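PDB 4GQM: CT009 from Chlamydia trachomatis, which is of unknown function but contains a helix-turn-helix domain, which suggests that it binds DNA, and crystallises in a sub-domain-swapped form. Local coordinates for residues 8-22 and 43-55. Residues are numbered along the deposited sequence; the frame is centred on the assembly and turned at random. Where two conformers were deposited one is given.
Sequences HKELLHLGEVFRSQR and LEAIEAGHLGKLI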
loop_
_atom_site.group_PDB
_atom_site.type_symbol
_atom_site.label_atom_id
_atom_site.label_comp_id
_atom_site.label_asym_id
_atom_site.label_seq_id
_atom_site.Cartn_x
_atom_site.Cartn_y
_atom_site.Cartn_z
ATOM N N HIS A 8 -9.373 0.818 17.650
ATOM C CA HIS A 8 -8.944 -0.578 17.748
ATOM C C HIS A 8 -10.146 -1.497 17.950
ATOM O O HIS A 8 -10.203 -2.615 17.404
ATOM C CB HIS A 8 -7.915 -0.771 18.845
ATOM C CG HIS A 8 -6.644 -0.033 18.596
ATOM N ND1 HIS A 8 -5.889 -0.192 17.453
ATOM C CD2 HIS A 8 -6.023 0.900 19.339
ATOM C CE1 HIS A 8 -4.833 0.601 17.526
ATOM N NE2 HIS A 8 -4.886 1.266 18.668
ATOM N N LYS A 9 -11.155 -1.045 18.701
ATOM C CA LYS A 9 -12.343 -1.850 18.916
ATOM C C LYS A 9 -13.080 -2.026 17.576
ATOM O O LYS A 9 -13.533 -3.123 17.235
ATOM C CB LYS A 9 -13.240 -1.179 19.971
ATOM C CG LYS A 9 -14.559 -1.890 20.269
ATOM C CD LYS A 9 -15.368 -1.065 21.288
ATOM C CE LYS A 9 -16.653 -1.723 21.728
ATOM N NZ LYS A 9 -16.363 -3.017 22.395
ATOM N N GLU A 10 -13.225 -0.953 16.824
ATOM C CA GLU A 10 -13.854 -1.053 15.514
ATOM C C GLU A 10 -13.062 -1.972 14.596
ATOM O O GLU A 10 -13.655 -2.755 13.854
ATOM C CB GLU A 10 -13.981 0.281 14.814
ATOM C CG GLU A 10 -15.139 1.160 15.335
ATOM C CD GLU A 10 -15.356 2.372 14.484
ATOM O OE1 GLU A 10 -14.547 2.624 13.545
ATOM O OE2 GLU A 10 -16.329 3.114 14.766
ATOM N N LEU A 11 -11.716 -1.855 14.561
ATOM C CA LEU A 11 -10.933 -2.704 13.650
ATOM C C LEU A 11 -11.117 -4.166 13.980
ATOM O O LEU A 11 -11.187 -5.002 13.076
ATOM C CB LEU A 11 -9.447 -2.330 13.725
ATOM C CG LEU A 11 -9.098 -1.036 13.021
ATOM C CD1 LEU A 11 -7.682 -0.629 13.377
ATOM C CD2 LEU A 11 -9.229 -1.157 11.498
ATOM N N LEU A 12 -11.192 -4.519 15.262
ATOM C CA LEU A 12 -11.425 -5.925 15.632
ATOM C C LEU A 12 -12.793 -6.394 15.116
ATOM O O LEU A 12 -12.927 -7.484 14.562
ATOM C CB LEU A 12 -11.347 -6.103 17.158
ATOM C CG LEU A 12 -9.967 -6.088 17.806
ATOM C CD1 LEU A 12 -10.104 -6.093 19.327
ATOM C CD2 LEU A 12 -9.194 -7.280 17.342
ATOM N N HIS A 13 -13.816 -5.563 15.295
ATOM C CA HIS A 13 -15.148 -5.907 14.860
ATOM C C HIS A 13 -15.210 -6.066 13.337
ATOM O O HIS A 13 -15.765 -7.025 12.811
ATOM C CB HIS A 13 -16.122 -4.830 15.344
ATOM C CG HIS A 13 -17.527 -5.074 14.907
ATOM N ND1 HIS A 13 -18.064 -4.492 13.790
ATOM C CD2 HIS A 13 -18.503 -5.849 15.431
ATOM C CE1 HIS A 13 -19.320 -4.883 13.643
ATOM N NE2 HIS A 13 -19.598 -5.723 14.616
ATOM N N LEU A 14 -14.599 -5.115 12.636
ATOM C CA LEU A 14 -14.566 -5.144 11.204
ATOM C C LEU A 14 -13.869 -6.419 10.716
ATOM O O LEU A 14 -14.321 -7.092 9.781
ATOM C CB LEU A 14 -13.842 -3.882 10.724
ATOM C CG LEU A 14 -13.681 -3.701 9.246
ATOM C CD1 LEU A 14 -15.034 -3.759 8.555
ATOM C CD2 LEU A 14 -13.011 -2.382 9.032
ATOM N N GLY A 15 -12.751 -6.748 11.358
ATOM C CA GLY A 15 -12.016 -7.955 10.966
ATOM C C GLY A 15 -12.863 -9.201 11.124
ATOM O O GLY A 15 -12.798 -10.116 10.309
ATOM N N GLU A 16 -13.668 -9.230 12.184
ATOM C CA GLU A 16 -14.559 -10.347 12.417
ATOM C C GLU A 16 -15.704 -10.407 11.415
ATOM O O GLU A 16 -16.149 -11.486 11.076
ATOM C CB GLU A 16 -15.084 -10.259 13.846
ATOM C CG GLU A 16 -14.053 -10.710 14.878
ATOM C CD GLU A 16 -13.639 -12.169 14.688
ATOM O OE1 GLU A 16 -14.542 -13.000 14.453
ATOM O OE2 GLU A 16 -12.425 -12.474 14.776
ATOM N N VAL A 17 -16.152 -9.260 10.922
ATOM C CA VAL A 17 -17.168 -9.255 9.851
ATOM C C VAL A 17 -16.580 -9.966 8.612
ATOM O O VAL A 17 -17.201 -10.835 8.002
ATOM C CB VAL A 17 -17.625 -7.834 9.481
ATOM C CG1 VAL A 17 -18.492 -7.866 8.230
ATOM C CG2 VAL A 17 -18.404 -7.199 10.625
ATOM N N PHE A 18 -15.364 -9.574 8.220
ATOM C CA PHE A 18 -14.696 -10.208 7.085
ATOM C C PHE A 18 -14.514 -11.703 7.320
ATOM O O PHE A 18 -14.871 -12.519 6.474
ATOM C CB PHE A 18 -13.343 -9.539 6.796
ATOM C CG PHE A 18 -13.448 -8.225 6.105
ATOM C CD1 PHE A 18 -13.705 -8.169 4.750
ATOM C CD2 PHE A 18 -13.174 -7.044 6.747
ATOM C CE1 PHE A 18 -13.744 -6.962 4.103
ATOM C CE2 PHE A 18 -13.227 -5.814 6.058
ATOM C CZ PHE A 18 -13.528 -5.788 4.763
ATOM N N ARG A 19 -13.970 -12.064 8.473
ATOM C CA ARG A 19 -13.695 -13.467 8.750
ATOM C C ARG A 19 -14.985 -14.283 8.731
ATOM O O ARG A 19 -15.035 -15.379 8.164
ATOM C CB ARG A 19 -12.993 -13.621 10.088
ATOM C CG ARG A 19 -12.615 -15.050 10.466
ATOM C CD ARG A 19 -12.200 -15.065 11.992
ATOM N NE ARG A 19 -10.804 -14.778 12.272
ATOM C CZ ARG A 19 -10.259 -13.618 12.675
ATOM N NH1 ARG A 19 -10.958 -12.486 12.852
ATOM N NH2 ARG A 19 -8.952 -13.607 12.906
ATOM N N SER A 20 -16.053 -13.784 9.343
ATOM C CA SER A 20 -17.330 -14.488 9.381
ATOM C C SER A 20 -17.852 -14.760 7.990
ATOM O O SER A 20 -18.338 -15.860 7.685
ATOM C CB SER A 20 -18.364 -13.665 10.133
ATOM O OG SER A 20 -18.051 -13.618 11.508
ATOM N N GLN A 21 -17.787 -13.753 7.128
ATOM C CA GLN A 21 -18.285 -13.901 5.768
ATOM C C GLN A 21 -17.439 -14.868 4.950
ATOM O O GLN A 21 -17.959 -15.683 4.187
ATOM C CB GLN A 21 -18.402 -12.538 5.081
ATOM C CG GLN A 21 -19.484 -11.647 5.681
ATOM C CD GLN A 21 -20.840 -12.277 5.560
ATOM O OE1 GLN A 21 -21.285 -12.539 4.450
ATOM N NE2 GLN A 21 -21.508 -12.528 6.692
ATOM N N ARG A 22 -16.128 -14.801 5.128
ATOM C CA ARG A 22 -15.241 -15.761 4.488
ATOM C C ARG A 22 -15.528 -17.196 4.929
ATOM O O ARG A 22 -15.595 -18.124 4.113
ATOM C CB ARG A 22 -13.770 -15.388 4.780
ATOM C CG ARG A 22 -12.792 -16.356 4.155
ATOM C CD ARG A 22 -11.356 -16.041 4.431
ATOM N NE ARG A 22 -11.015 -15.904 5.840
ATOM C CZ ARG A 22 -10.726 -16.914 6.650
ATOM N NH1 ARG A 22 -10.805 -18.183 6.235
ATOM N NH2 ARG A 22 -10.359 -16.648 7.897
ATOM N N LEU A 43 -4.587 -9.421 4.048
ATOM C CA LEU A 43 -5.822 -10.067 4.455
ATOM C C LEU A 43 -5.752 -10.456 5.927
ATOM O O LEU A 43 -6.749 -10.299 6.652
ATOM C CB LEU A 43 -6.094 -11.298 3.574
ATOM C CG LEU A 43 -6.338 -11.000 2.103
ATOM C CD1 LEU A 43 -6.325 -12.270 1.297
ATOM C CD2 LEU A 43 -7.648 -10.218 1.885
ATOM N N GLU A 44 -4.632 -11.010 6.372
ATOM C CA GLU A 44 -4.464 -11.396 7.747
ATOM C C GLU A 44 -4.596 -10.182 8.646
ATOM O O GLU A 44 -5.229 -10.250 9.702
ATOM C CB GLU A 44 -3.100 -12.059 7.973
ATOM C CG GLU A 44 -2.979 -13.420 7.327
ATOM C CD GLU A 44 -1.590 -14.011 7.392
ATOM O OE1 GLU A 44 -0.629 -13.285 7.712
ATOM O OE2 GLU A 44 -1.439 -15.213 7.104
ATOM N N ALA A 45 -3.983 -9.067 8.263
ATOM C CA ALA A 45 -4.009 -7.863 9.080
ATOM C C ALA A 45 -5.429 -7.286 9.168
ATOM O O ALA A 45 -5.820 -6.763 10.217
ATOM C CB ALA A 45 -3.033 -6.828 8.510
ATOM N N ILE A 46 -6.170 -7.347 8.072
ATOM C CA ILE A 46 -7.568 -6.931 8.085
ATOM C C ILE A 46 -8.352 -7.793 9.074
ATOM O O ILE A 46 -9.074 -7.274 9.936
ATOM C CB ILE A 46 -8.187 -7.020 6.688
ATOM C CG1 ILE A 46 -7.601 -5.944 5.780
ATOM C CG2 ILE A 46 -9.726 -6.896 6.766
ATOM C CD1 ILE A 46 -7.935 -6.142 4.332
ATOM N N GLU A 47 -8.239 -9.112 8.968
ATOM C CA GLU A 47 -9.048 -9.971 9.846
ATOM C C GLU A 47 -8.649 -9.830 11.301
ATOM O O GLU A 47 -9.503 -9.956 12.184
ATOM C CB GLU A 47 -9.032 -11.418 9.374
ATOM C CG GLU A 47 -9.775 -11.614 8.076
ATOM C CD GLU A 47 -10.105 -13.046 7.749
ATOM O OE1 GLU A 47 -9.669 -13.957 8.487
ATOM O OE2 GLU A 47 -10.851 -13.257 6.760
ATOM N N ALA A 48 -7.378 -9.550 11.575
ATOM C CA ALA A 48 -6.898 -9.370 12.940
ATOM C C ALA A 48 -7.184 -7.985 13.474
ATOM O O ALA A 48 -6.986 -7.726 14.653
ATOM C CB ALA A 48 -5.405 -9.606 12.984
ATOM N N GLY A 49 -7.574 -7.070 12.611
ATOM C CA GLY A 49 -7.807 -5.685 13.016
ATOM C C GLY A 49 -6.555 -4.996 13.493
ATOM O O GLY A 49 -6.570 -4.220 14.445
ATOM N N HIS A 50 -5.432 -5.234 12.790
ATOM C CA HIS A 50 -4.138 -4.742 13.242
ATOM C C HIS A 50 -3.734 -3.471 12.498
ATOM O O HIS A 50 -3.245 -3.521 11.355
ATOM C CB HIS A 50 -3.096 -5.842 13.124
ATOM C CG HIS A 50 -1.870 -5.552 13.910
ATOM N ND1 HIS A 50 -1.026 -4.503 13.620
ATOM C CD2 HIS A 50 -1.378 -6.145 15.014
ATOM C CE1 HIS A 50 -0.053 -4.470 14.509
ATOM N NE2 HIS A 50 -0.246 -5.454 15.370
ATOM N N LEU A 51 -3.918 -2.323 13.122
ATOM C CA LEU A 51 -3.667 -1.036 12.479
ATOM C C LEU A 51 -2.225 -0.896 12.020
ATOM O O LEU A 51 -1.962 -0.439 10.901
ATOM C CB LEU A 51 -4.014 0.133 13.402
ATOM C CG LEU A 51 -3.927 1.506 12.775
ATOM C CD1 LEU A 51 -4.852 1.683 11.603
ATOM C CD2 LEU A 51 -4.167 2.622 13.822
ATOM N N GLY A 52 -1.280 -1.216 12.882
ATOM C CA GLY A 52 0.122 -1.079 12.527
ATOM C C GLY A 52 0.476 -1.881 11.304
ATOM O O GLY A 52 1.218 -1.391 10.427
ATOM N N LYS A 53 0.027 -3.118 11.206
ATOM C CA LYS A 53 0.350 -3.913 10.035
ATOM C C LYS A 53 -0.270 -3.349 8.782
ATOM O O LYS A 53 0.245 -3.584 7.684
ATOM C CB LYS A 53 -0.055 -5.385 10.239
ATOM C CG LYS A 53 0.816 -6.114 11.204
ATOM C CD LYS A 53 0.271 -7.507 11.535
ATOM C CE LYS A 53 1.089 -8.100 12.679
ATOM N NZ LYS A 53 0.692 -9.444 13.070
ATOM N N LEU A 54 -1.405 -2.658 8.911
ATOM C CA LEU A 54 -2.076 -2.058 7.761
ATOM C C LEU A 54 -1.462 -0.757 7.279
ATOM O O LEU A 54 -1.421 -0.499 6.082
ATOM C CB LEU A 54 -3.548 -1.843 8.123
ATOM C CG LEU A 54 -4.399 -3.091 8.317
ATOM C CD1 LEU A 54 -5.763 -2.779 8.938
ATOM C CD2 LEU A 54 -4.573 -3.830 7.010
ATOM N N ILE A 55 -1.042 0.093 8.212
ATOM C CA ILE A 55 -0.588 1.466 7.929
ATOM C C ILE A 55 0.918 1.648 7.861
ATOM O O ILE A 55 1.398 2.572 7.226
ATOM C CB ILE A 55 -1.087 2.418 9.035
ATOM C CG1 ILE A 55 -2.610 2.527 9.031
ATOM C CG2 ILE A 55 -0.448 3.809 8.900
ATOM C CD1 ILE A 55 -3.176 3.117 7.727
HETATM O O HOH W 1 -5.094 -2.238 15.802
HETATM O O HOH W 2 -7.616 -3.688 16.919
HETATM O O HOH W 3 -9.903 -4.608 10.413
HETATM O O HOH W 4 -10.635 -9.124 14.532
#
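In the helix-turn-helix domain, the C-terminal end of helix 40-48, with Glu-47 and the Schellman turn at Gly-49, docks against helix 2-24 at Gly-15 and Leu-11. The axes of helix segments 8-22 and 43-48 approach to 7.3 Å, their N-to-C directions 117° apart. With no side chain at Gly-15, the carbonyl end of helix 40-48 comes close: Gly-15 CA lies 3.4 Å from Glu-47 O in a CA-H...O contact. The side chain of Glu-47 is a knob in the hole formed by Gly-15, Phe-18, Arg-19 and Arg-22. Extended beyond CG, it meets Arg-22 in a side-on salt bridge, the two planes only 20° apart; Arg-22 NE donates to Glu-47 OE2 (2.8 Å, 173°) and NH2 to OE1, each oxygen using its syn lone pair. Arg-22 presents this edge by a bend at chi3. Tyr-67 OH of the second subunit also bonds to Glu-47 OE2, and the Tyr-67 ring stacks on that of Phe-18, tying the buried carboxylate into the swapped dimer. Arg-19 crosses the stem of Glu-47, whose CB lies over one guanidinium face; Arg-19 NH1 reaches Glu-47 O (3.0 Å) from above the carbonyl plane in a bent bond. Phe-18 CD2 rests against Ile-46 CG2 at 3.5 Å. Gly-49, the first residue to leave helical phi/psi and with a positive phi, leads through the N-cap His-50 into helix 51-55; Gly-49 CA lies 3.4 Å from Leu-11 O. Past this turn, Leu-11 CD1 touches Leu-51 CB at 3.7 Å, and Leu-51 also packs on Leu-100 and Leu-103 of helix 83-104. Waters bridge the backbones, one linking Leu-11 O with Ile-46 O, another Leu-12 O with Glu-47 O; a third joins His-8 ND1 to Gly-49 O and Leu-51 N, while His-8 NE2 bonds to Glu-104.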